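Local coordinates for putative cell adhesion protein (Bacteroides thetaiotaomicron, PDB 4DGU) that probably serves as a fimbrillin-like subunit of cell-surface pili, with an inferred part in adhesion, and carries bound zinc ions, at residues F14-D20 with Q119-F125; L152-G156 with V189-I194; A81-A85 with G104-L108. All coordinates share one frame; numbering follows the deposited sequence. Where two conformers were deposited one is given.

Overall arrangement
The three contacts are spread along a strand-rich, fimbrillin-like chain, contacts 1 and 2 on opposite sides of its centre. Contact 1 pairs strand 13-20 with the start of strand 120-135. Contact 3 is nested inside the loop that this pairing closes, where strand 77-83 meets strand 108-114 in the same mixed sheet. Their centres lie about 16 Å apart and they touch: F125 packs on A81 and L108. Contact 2 comes later in the chain, its centre about 30 Å from that of contact 1 and 16 Å from that of contact 3. V189 ends strand 188-189, a partner of strand 120-135, so segment 189-194 carries the chain from the mixed sheet to strand 147-159 of the second, joining the two.

Contact 1: F14-D20 with Q119-F125; sequences FSISIDD and QNVSLKF
S15 and N120 sit side by side on neighbouring parallel strands, and the asparagine reaches over to grip its partner. Its CB passes 3.9 Å from S15 OG. Beyond it, CG stands anti to the backbone N (chi1 -170°), which turns the amide toward the serines of segment 14-20. ND2 then gives a short bond of 2.7 Å to S15 OG, with the acceptor almost in the amide plane, while OD1 comes 3.3 Å from S17 OG, a weak approach at best. Further along that face the hydroxyls of S17 and S122 lie close together. D19, seen to bind zinc in a crystal structure of this protein, though with no ion held by this chain here, brings OD2 to 3.4 Å from S122 CB.

The backbones supply the regular staggered bonding of a parallel pair: S15, S17 and D19 each use both N-H and C=O, alternating between Q119, V121, L123 and F125. S15 N to Q119 O, at 2.9 Å, opens the series.

The opposite face is mostly apolar; D20, at its end, is held through OD1 by N31 and the A36 backbone N. V121 divides its branches, CG2 lying 3.5 Å from F14 CD1 and CG1 3.7 Å from I16 CD1. I16 CG2 also meets L123 CD1, and I18 CD1 crosses to F125 CE1 at 3.8 Å. Side chains of strands 45-50 and 77-83 meet this side, as do those of 108-114, the next strand of the sheet. Backbone bonds thus hold the pair, polar side chains add to them on the partly exposed face, and apolar contacts among buried side chains make the other face part of the hydrophobic core.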
loop_
_atom_site.group_PDB
_atom_site.type_symbol
_atom_site.label_atom_id
_atom_site.label_comp_id
_atom_site.label_asym_id
_atom_site.label_seq_id
_atom_site.Cartn_x
_atom_site.Cartn_y
_atom_site.Cartn_z
ATOM N N PHE A 14 -21.887 32.911 -24.519
ATOM C CA PHE A 14 -21.691 32.269 -23.227
ATOM C C PHE A 14 -20.379 32.701 -22.596
ATOM O O PHE A 14 -19.389 32.931 -23.300
ATOM C CB PHE A 14 -21.744 30.726 -23.333
ATOM C CG PHE A 14 -20.682 30.050 -24.174
ATOM C CD1 PHE A 14 -19.473 29.654 -23.615
ATOM C CD2 PHE A 14 -20.914 29.752 -25.509
ATOM C CE1 PHE A 14 -18.517 28.990 -24.383
ATOM C CE2 PHE A 14 -19.957 29.077 -26.267
ATOM C CZ PHE A 14 -18.768 28.708 -25.706
ATOM N N SER A 15 -20.370 32.774 -21.253
ATOM C CA SER A 15 -19.161 33.066 -20.495
ATOM C C SER A 15 -18.560 31.734 -20.009
ATOM O O SER A 15 -19.241 30.694 -20.021
ATOM C CB SER A 15 -19.461 34.014 -19.337
ATOM O OG SER A 15 -20.301 33.408 -18.369
ATOM N N ILE A 16 -17.289 31.767 -19.614
ATOM C CA ILE A 16 -16.590 30.588 -19.120
ATOM C C ILE A 16 -16.240 30.793 -17.636
ATOM O O ILE A 16 -15.900 31.909 -17.216
ATOM C CB ILE A 16 -15.342 30.305 -20.016
ATOM C CG1 ILE A 16 -15.727 29.789 -21.435
ATOM C CG2 ILE A 16 -14.249 29.446 -19.341
ATOM C CD1 ILE A 16 -16.242 28.373 -21.562
ATOM N N SER A 17 -16.342 29.708 -16.855
ATOM C CA SER A 17 -15.940 29.647 -15.452
ATOM C C SER A 17 -14.948 28.499 -15.310
ATOM O O SER A 17 -15.108 27.459 -15.956
ATOM C CB SER A 17 -17.140 29.522 -14.515
ATOM O OG SER A 17 -17.624 28.196 -14.428
ATOM N N ILE A 18 -13.895 28.716 -14.519
ATOM C CA ILE A 18 -12.807 27.750 -14.315
ATOM C C ILE A 18 -13.078 26.909 -13.088
ATOM O O ILE A 18 -12.998 27.395 -11.964
ATOM C CB ILE A 18 -11.424 28.473 -14.230
ATOM C CG1 ILE A 18 -11.198 29.437 -15.427
ATOM C CG2 ILE A 18 -10.259 27.466 -14.049
ATOM C CD1 ILE A 18 -11.306 28.797 -16.870
ATOM N N ASP A 19 -13.361 25.638 -13.297
ATOM C CA ASP A 19 -13.631 24.729 -12.196
ATOM C C ASP A 19 -12.619 23.590 -12.239
ATOM O O ASP A 19 -11.755 23.581 -13.117
ATOM C CB ASP A 19 -15.089 24.229 -12.268
ATOM C CG ASP A 19 -16.149 25.219 -11.797
ATOM O OD1 ASP A 19 -15.805 26.157 -11.023
ATOM O OD2 ASP A 19 -17.329 25.028 -12.151
ATOM N N ASP A 20 -12.686 22.655 -11.275
ATOM C CA ASP A 20 -11.760 21.522 -11.197
ATOM C C ASP A 20 -12.445 20.221 -11.511
ATOM O O ASP A 20 -13.601 20.056 -11.158
ATOM C CB ASP A 20 -11.161 21.436 -9.781
ATOM C CG ASP A 20 -10.311 22.638 -9.423
ATOM O OD1 ASP A 20 -9.202 22.765 -9.971
ATOM O OD2 ASP A 20 -10.745 23.440 -8.580
ATOM N N GLN A 119 -26.021 30.463 -20.480
ATOM C CA GLN A 119 -25.278 31.711 -20.297
ATOM C C GLN A 119 -23.857 31.438 -19.794
ATOM O O GLN A 119 -22.957 32.192 -20.155
ATOM C CB GLN A 119 -26.024 32.690 -19.368
ATOM C CG GLN A 119 -25.444 34.117 -19.294
ATOM C CD GLN A 119 -25.207 34.760 -20.642
ATOM O OE1 GLN A 119 -26.128 35.296 -21.276
ATOM N NE2 GLN A 119 -23.951 34.752 -21.087
ATOM N N ASN A 120 -23.639 30.363 -19.017
ATOM C CA ASN A 120 -22.314 30.045 -18.533
ATOM C C ASN A 120 -21.940 28.602 -18.813
ATOM O O ASN A 120 -22.784 27.713 -18.750
ATOM C CB ASN A 120 -22.203 30.333 -17.019
ATOM C CG ASN A 120 -20.783 30.262 -16.498
ATOM O OD1 ASN A 120 -20.371 29.291 -15.853
ATOM N ND2 ASN A 120 -19.993 31.268 -16.824
ATOM N N VAL A 121 -20.666 28.388 -19.144
ATOM C CA VAL A 121 -20.098 27.080 -19.432
ATOM C C VAL A 121 -18.952 26.862 -18.421
ATOM O O VAL A 121 -18.019 27.654 -18.383
ATOM C CB VAL A 121 -19.658 26.970 -20.923
ATOM C CG1 VAL A 121 -18.791 25.734 -21.181
ATOM C CG2 VAL A 121 -20.875 26.990 -21.855
ATOM N N SER A 122 -19.072 25.829 -17.568
ATOM C CA SER A 122 -18.043 25.520 -16.565
ATOM C C SER A 122 -17.056 24.485 -17.078
ATOM O O SER A 122 -17.427 23.328 -17.259
ATOM C CB SER A 122 -18.671 25.018 -15.269
ATOM O OG SER A 122 -19.668 25.917 -14.814
ATOM N N LEU A 123 -15.815 24.896 -17.309
ATOM C CA LEU A 123 -14.759 23.997 -17.742
ATOM C C LEU A 123 -14.146 23.333 -16.525
ATOM O O LEU A 123 -13.693 24.040 -15.617
ATOM C CB LEU A 123 -13.666 24.737 -18.556
ATOM C CG LEU A 123 -14.005 25.139 -19.976
ATOM C CD1 LEU A 123 -13.011 26.121 -20.471
ATOM C CD2 LEU A 123 -14.009 23.928 -20.917
ATOM N N LYS A 124 -14.136 21.975 -16.520
ATOM C CA LYS A 124 -13.588 21.141 -15.430
ATOM C C LYS A 124 -12.159 20.739 -15.784
ATOM O O LYS A 124 -11.934 19.792 -16.559
ATOM C CB LYS A 124 -14.468 19.896 -15.148
ATOM C CG LYS A 124 -15.975 20.170 -14.968
ATOM C CD LYS A 124 -16.326 20.703 -13.598
ATOM C CE LYS A 124 -17.776 20.466 -13.247
ATOM N NZ LYS A 124 -18.014 19.074 -12.751
ATOM N N PHE A 125 -11.187 21.471 -15.201
ATOM C CA PHE A 125 -9.790 21.234 -15.486
ATOM C C PHE A 125 -9.130 20.135 -14.627
ATOM O O PHE A 125 -9.255 20.096 -13.395
ATOM C CB PHE A 125 -8.990 22.527 -15.327
ATOM C CG PHE A 125 -9.122 23.449 -16.515
ATOM C CD1 PHE A 125 -10.149 24.389 -16.577
ATOM C CD2 PHE A 125 -8.218 23.378 -17.577
ATOM C CE1 PHE A 125 -10.260 25.243 -17.681
ATOM C CE2 PHE A 125 -8.342 24.225 -18.679
ATOM C CZ PHE A 125 -9.359 25.152 -18.723
#

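Contact 2: L152-G156 with V189-I194; sequences LKNEG and VLPQKI. With ZN (zinc ion), chain C.
Q192 sets the edge of its amide alongside the K153 backbone, with OE1 3.5 Å from L152 CB and from K153 CB. Although CG is tucked between the backbone N and the carbonyl carbon (chi1 56°), the chain extends beyond it, and the flat amide lands as a neighbouring strand's peptide would. OE1 accepts K153 N at 2.9 Å, in the carbonyl plane and on a lone pair; NE2 returns a bond of 2.8 Å to K153 O, again on a lone pair. A second N-H of the same nitrogen goes back to L190 O at 2.9 Å, nearly straight at 170°, though it meets that oxygen from above its carbonyl plane.

Apolar contacts accompany this polar pairing. L152 crosses two neighbours at about right angles, CD1 touching V189 CG1 and CD2 touching I194 CG1 at 3.9 Å. L190 sends CD1 to the peptide ahead of G156, 3.6 Å from G156 N. Farther along strand 147-159, E155 holds zinc unevenly with both oxygens, OE2 at 2.1 Å and OE1 at 2.6 Å, and E174 completes the protein share of the site, with a weak bond from N154 ND2.

Three bonds fix the rotation of a buried amide and leave each of its N-H groups with an acceptor, so that Q192 satisfies the backbone N and O of K153 at the irregular part of strand 147-159 and ties the 189-194 loop to it.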
loop_
_atom_site.group_PDB
_atom_site.type_symbol
_atom_site.label_atom_id
_atom_site.label_comp_id
_atom_site.label_asym_id
_atom_site.label_seq_id
_atom_site.Cartn_x
_atom_site.Cartn_y
_atom_site.Cartn_z
ATOM N N LEU A 152 14.794 13.293 -13.012
ATOM C CA LEU A 152 13.665 12.647 -13.678
ATOM C C LEU A 152 13.678 12.897 -15.174
ATOM O O LEU A 152 14.393 13.766 -15.654
ATOM C CB LEU A 152 12.355 13.199 -13.099
ATOM C CG LEU A 152 12.035 12.879 -11.647
ATOM C CD1 LEU A 152 10.843 13.672 -11.185
ATOM C CD2 LEU A 152 11.817 11.368 -11.432
ATOM N N LYS A 153 12.839 12.170 -15.909
ATOM C CA LYS A 153 12.697 12.347 -17.343
ATOM C C LYS A 153 11.865 13.616 -17.560
ATOM O O LYS A 153 10.839 13.834 -16.902
ATOM C CB LYS A 153 12.099 11.088 -17.971
ATOM C CG LYS A 153 13.073 9.919 -17.898
ATOM C CD LYS A 153 12.440 8.567 -18.155
ATOM C CE LYS A 153 13.308 7.439 -17.630
ATOM N NZ LYS A 153 14.693 7.460 -18.184
ATOM N N ASN A 154 12.362 14.499 -18.432
ATOM C CA ASN A 154 11.798 15.821 -18.633
ATOM C C ASN A 154 11.259 16.048 -20.056
ATOM O O ASN A 154 11.004 17.196 -20.431
ATOM C CB ASN A 154 12.897 16.821 -18.274
ATOM C CG ASN A 154 12.456 18.236 -18.106
ATOM O OD1 ASN A 154 11.558 18.545 -17.330
ATOM N ND2 ASN A 154 13.095 19.126 -18.842
ATOM N N GLU A 155 11.038 14.968 -20.840
ATOM C CA GLU A 155 10.465 15.082 -22.193
ATOM C C GLU A 155 9.400 14.040 -22.428
ATOM O O GLU A 155 9.576 12.875 -22.098
ATOM C CB GLU A 155 11.516 14.984 -23.313
ATOM C CG GLU A 155 12.304 16.255 -23.559
ATOM C CD GLU A 155 13.520 16.403 -22.669
ATOM O OE1 GLU A 155 14.125 15.365 -22.308
ATOM O OE2 GLU A 155 13.879 17.561 -22.349
ATOM N N GLY A 156 8.288 14.476 -22.994
ATOM C CA GLY A 156 7.164 13.601 -23.268
ATOM C C GLY A 156 6.308 14.075 -24.411
ATOM O O GLY A 156 6.609 15.071 -25.064
ATOM N N VAL A 189 6.338 18.198 -12.819
ATOM C CA VAL A 189 7.116 17.174 -13.525
ATOM C C VAL A 189 6.161 16.409 -14.432
ATOM O O VAL A 189 4.939 16.476 -14.263
ATOM C CB VAL A 189 7.958 16.246 -12.599
ATOM C CG1 VAL A 189 9.080 17.019 -11.900
ATOM C CG2 VAL A 189 7.089 15.494 -11.593
ATOM N N LEU A 190 6.706 15.717 -15.421
ATOM C CA LEU A 190 5.844 14.976 -16.322
ATOM C C LEU A 190 5.492 13.622 -15.706
ATOM O O LEU A 190 6.328 13.087 -14.972
ATOM C CB LEU A 190 6.482 14.814 -17.707
ATOM C CG LEU A 190 6.874 16.096 -18.464
ATOM C CD1 LEU A 190 7.605 15.759 -19.738
ATOM C CD2 LEU A 190 5.648 16.973 -18.790
ATOM N N PRO A 191 4.245 13.095 -15.921
ATOM C CA PRO A 191 3.885 11.776 -15.342
ATOM C C PRO A 191 4.816 10.656 -15.800
ATOM O O PRO A 191 5.086 10.493 -16.984
ATOM C CB PRO A 191 2.464 11.531 -15.856
ATOM C CG PRO A 191 1.971 12.847 -16.314
ATOM C CD PRO A 191 3.142 13.643 -16.746
ATOM N N GLN A 192 5.335 9.908 -14.831
ATOM C CA GLN A 192 6.270 8.806 -15.015
ATOM C C GLN A 192 6.311 7.950 -13.767
ATOM O O GLN A 192 5.913 8.401 -12.689
ATOM C CB GLN A 192 7.683 9.334 -15.337
ATOM C CG GLN A 192 8.243 10.305 -14.294
ATOM C CD GLN A 192 9.389 11.118 -14.820
ATOM O OE1 GLN A 192 10.530 10.691 -14.824
ATOM N NE2 GLN A 192 9.111 12.311 -15.282
ATOM N N LYS A 193 6.846 6.737 -13.902
ATOM C CA LYS A 193 7.017 5.838 -12.793
ATOM C C LYS A 193 8.338 6.120 -12.081
ATOM O O LYS A 193 9.397 6.189 -12.709
ATOM C CB LYS A 193 6.939 4.369 -13.266
ATOM C CG LYS A 193 7.279 3.336 -12.188
ATOM C CD LYS A 193 6.105 2.446 -11.866
ATOM C CE LYS A 193 6.418 1.486 -10.743
ATOM N NZ LYS A 193 7.251 0.317 -11.181
ATOM N N ILE A 194 8.263 6.246 -10.750
ATOM C CA ILE A 194 9.437 6.358 -9.873
ATOM C C ILE A 194 9.483 5.042 -9.106
ATOM O O ILE A 194 8.485 4.669 -8.499
ATOM C CB ILE A 194 9.375 7.588 -8.929
ATOM C CG1 ILE A 194 9.336 8.928 -9.703
ATOM C CG2 ILE A 194 10.546 7.544 -7.930
ATOM C CD1 ILE A 194 8.904 10.099 -8.850
HETATM ZN ZN ZN C . 15.935 17.250 -21.944
#

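Contact 3: A81-A85 with G104-L108; sequences AHYPA and GQEHL. With ZN (zinc ion), chain D.
A zinc site borders this contact: H107, whose ring P84 crosses at about a right angle, offers NE2 to the ion at 2.2 Å near the end of the loop that leads into strand 108-114, and two waters take further positions. One of them, water 3, donates to Q105 O at 2.7 Å, tying the metal's shell to the loop backbone. The far nitrogen of the imidazole is also engaged: ND1 donates to water 2, in the plane of the ring at 2.8 Å, and that water in turn donates to P84 O. Held at both nitrogens, the ring has its tilt largely set. P84, which follows a cis peptide bond, presses CD to 3.4 Å from H107 ND1 and 3.3 Å from E106 O.

Here strand 77-83 meets the first residue of strand 108-114, its antiparallel neighbour in the mixed sheet of this fimbrillin-like fold. Y83 and L108 form a hydrogen-bonded pair: Y83 N donates to L108 O at 2.9 Å, and L108 N returns a nearly straight bond to Y83 O at 2.7 Å. Their side chains run alongside one another. A chi1 of -177° swings the ring away from the tyrosine's own N and brings CD2 to 3.7 Å from L108 CD1, and the Y83 OH bonds to E44. Water 1 links H82 ND1 to L108 O, while H82 NE2 bonds to L160 O.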
loop_
_atom_site.group_PDB
_atom_site.type_symbol
_atom_site.label_atom_id
_atom_site.label_comp_id
_atom_site.label_asym_id
_atom_site.label_seq_id
_atom_site.Cartn_x
_atom_site.Cartn_y
_atom_site.Cartn_z
ATOM N N ALA A 81 -10.319 22.301 -23.541
ATOM C CA ALA A 81 -9.461 23.459 -23.351
ATOM C C ALA A 81 -8.085 23.092 -22.816
ATOM O O ALA A 81 -7.965 22.208 -21.967
ATOM C CB ALA A 81 -10.134 24.454 -22.410
ATOM N N HIS A 82 -7.055 23.805 -23.289
ATOM C CA HIS A 82 -5.669 23.681 -22.838
ATOM C C HIS A 82 -5.225 24.948 -22.137
ATOM O O HIS A 82 -5.525 26.042 -22.600
ATOM C CB HIS A 82 -4.713 23.388 -24.011
ATOM C CG HIS A 82 -4.845 22.015 -24.586
ATOM N ND1 HIS A 82 -4.086 20.954 -24.119
ATOM C CD2 HIS A 82 -5.650 21.577 -25.582
ATOM C CE1 HIS A 82 -4.448 19.907 -24.845
ATOM N NE2 HIS A 82 -5.392 20.230 -25.734
ATOM N N TYR A 83 -4.522 24.788 -21.010
ATOM C CA TYR A 83 -3.907 25.872 -20.265
ATOM C C TYR A 83 -2.508 25.444 -19.837
ATOM O O TYR A 83 -2.374 24.434 -19.171
ATOM C CB TYR A 83 -4.709 26.376 -19.051
ATOM C CG TYR A 83 -3.993 27.548 -18.413
ATOM C CD1 TYR A 83 -4.002 28.806 -19.016
ATOM C CD2 TYR A 83 -3.187 27.368 -17.287
ATOM C CE1 TYR A 83 -3.261 29.863 -18.492
ATOM C CE2 TYR A 83 -2.435 28.419 -16.756
ATOM C CZ TYR A 83 -2.484 29.667 -17.358
ATOM O OH TYR A 83 -1.755 30.707 -16.838
ATOM N N PRO A 84 -1.450 26.196 -20.209
ATOM C CA PRO A 84 -1.444 27.433 -21.035
ATOM C C PRO A 84 -1.916 27.181 -22.487
ATOM O O PRO A 84 -1.999 26.023 -22.911
ATOM C CB PRO A 84 0.031 27.869 -20.983
ATOM C CG PRO A 84 0.628 27.161 -19.788
ATOM C CD PRO A 84 -0.087 25.839 -19.772
ATOM N N ALA A 85 -2.232 28.252 -23.243
ATOM C CA ALA A 85 -2.694 28.159 -24.640
ATOM C C ALA A 85 -1.669 27.449 -25.559
ATOM O O ALA A 85 -0.465 27.509 -25.313
ATOM C CB ALA A 85 -2.993 29.549 -25.187
ATOM N N GLY A 104 8.408 21.439 -15.878
ATOM C CA GLY A 104 8.557 22.779 -15.326
ATOM C C GLY A 104 7.206 23.439 -15.150
ATOM O O GLY A 104 6.615 23.384 -14.070
ATOM N N GLN A 105 6.700 24.035 -16.234
ATOM C CA GLN A 105 5.409 24.719 -16.286
ATOM C C GLN A 105 4.288 23.678 -16.290
ATOM O O GLN A 105 4.347 22.700 -17.032
ATOM C CB GLN A 105 5.360 25.652 -17.531
ATOM C CG GLN A 105 3.990 26.245 -17.947
ATOM C CD GLN A 105 3.332 27.142 -16.914
ATOM O OE1 GLN A 105 2.177 26.935 -16.524
ATOM N NE2 GLN A 105 4.040 28.160 -16.432
ATOM N N GLU A 106 3.273 23.895 -15.444
ATOM C CA GLU A 106 2.085 23.042 -15.360
ATOM C C GLU A 106 1.272 23.083 -16.663
ATOM O O GLU A 106 1.279 24.109 -17.357
ATOM C CB GLU A 106 1.172 23.484 -14.193
ATOM C CG GLU A 106 0.484 24.833 -14.379
ATOM C CD GLU A 106 -0.372 25.336 -13.235
ATOM O OE1 GLU A 106 -0.745 24.535 -12.344
ATOM O OE2 GLU A 106 -0.673 26.551 -13.236
ATOM N N HIS A 107 0.561 21.978 -16.969
ATOM C CA HIS A 107 -0.307 21.857 -18.123
ATOM C C HIS A 107 -1.618 21.258 -17.681
ATOM O O HIS A 107 -1.658 20.202 -17.030
ATOM C CB HIS A 107 0.350 21.043 -19.242
ATOM C CG HIS A 107 1.438 21.805 -19.938
ATOM N ND1 HIS A 107 1.141 22.806 -20.864
ATOM C CD2 HIS A 107 2.775 21.752 -19.760
ATOM C CE1 HIS A 107 2.304 23.296 -21.237
ATOM N NE2 HIS A 107 3.315 22.696 -20.600
ATOM N N LEU A 108 -2.687 21.998 -17.952
ATOM C CA LEU A 108 -4.051 21.654 -17.569
ATOM C C LEU A 108 -4.919 21.446 -18.811
ATOM O O LEU A 108 -4.725 22.081 -19.860
ATOM C CB LEU A 108 -4.668 22.730 -16.628
ATOM C CG LEU A 108 -3.697 23.533 -15.694
ATOM C CD1 LEU A 108 -4.412 24.690 -15.022
ATOM C CD2 LEU A 108 -3.107 22.683 -14.630
HETATM ZN ZN ZN D . 5.399 23.250 -20.752
HETATM O O HOH W 1 -2.545 21.170 -21.619
HETATM O O HOH W 2 -1.278 23.420 -22.233
HETATM O O HOH W 3 6.339 22.665 -18.805
HETATM O O HOH W 4 6.279 21.990 -22.442
#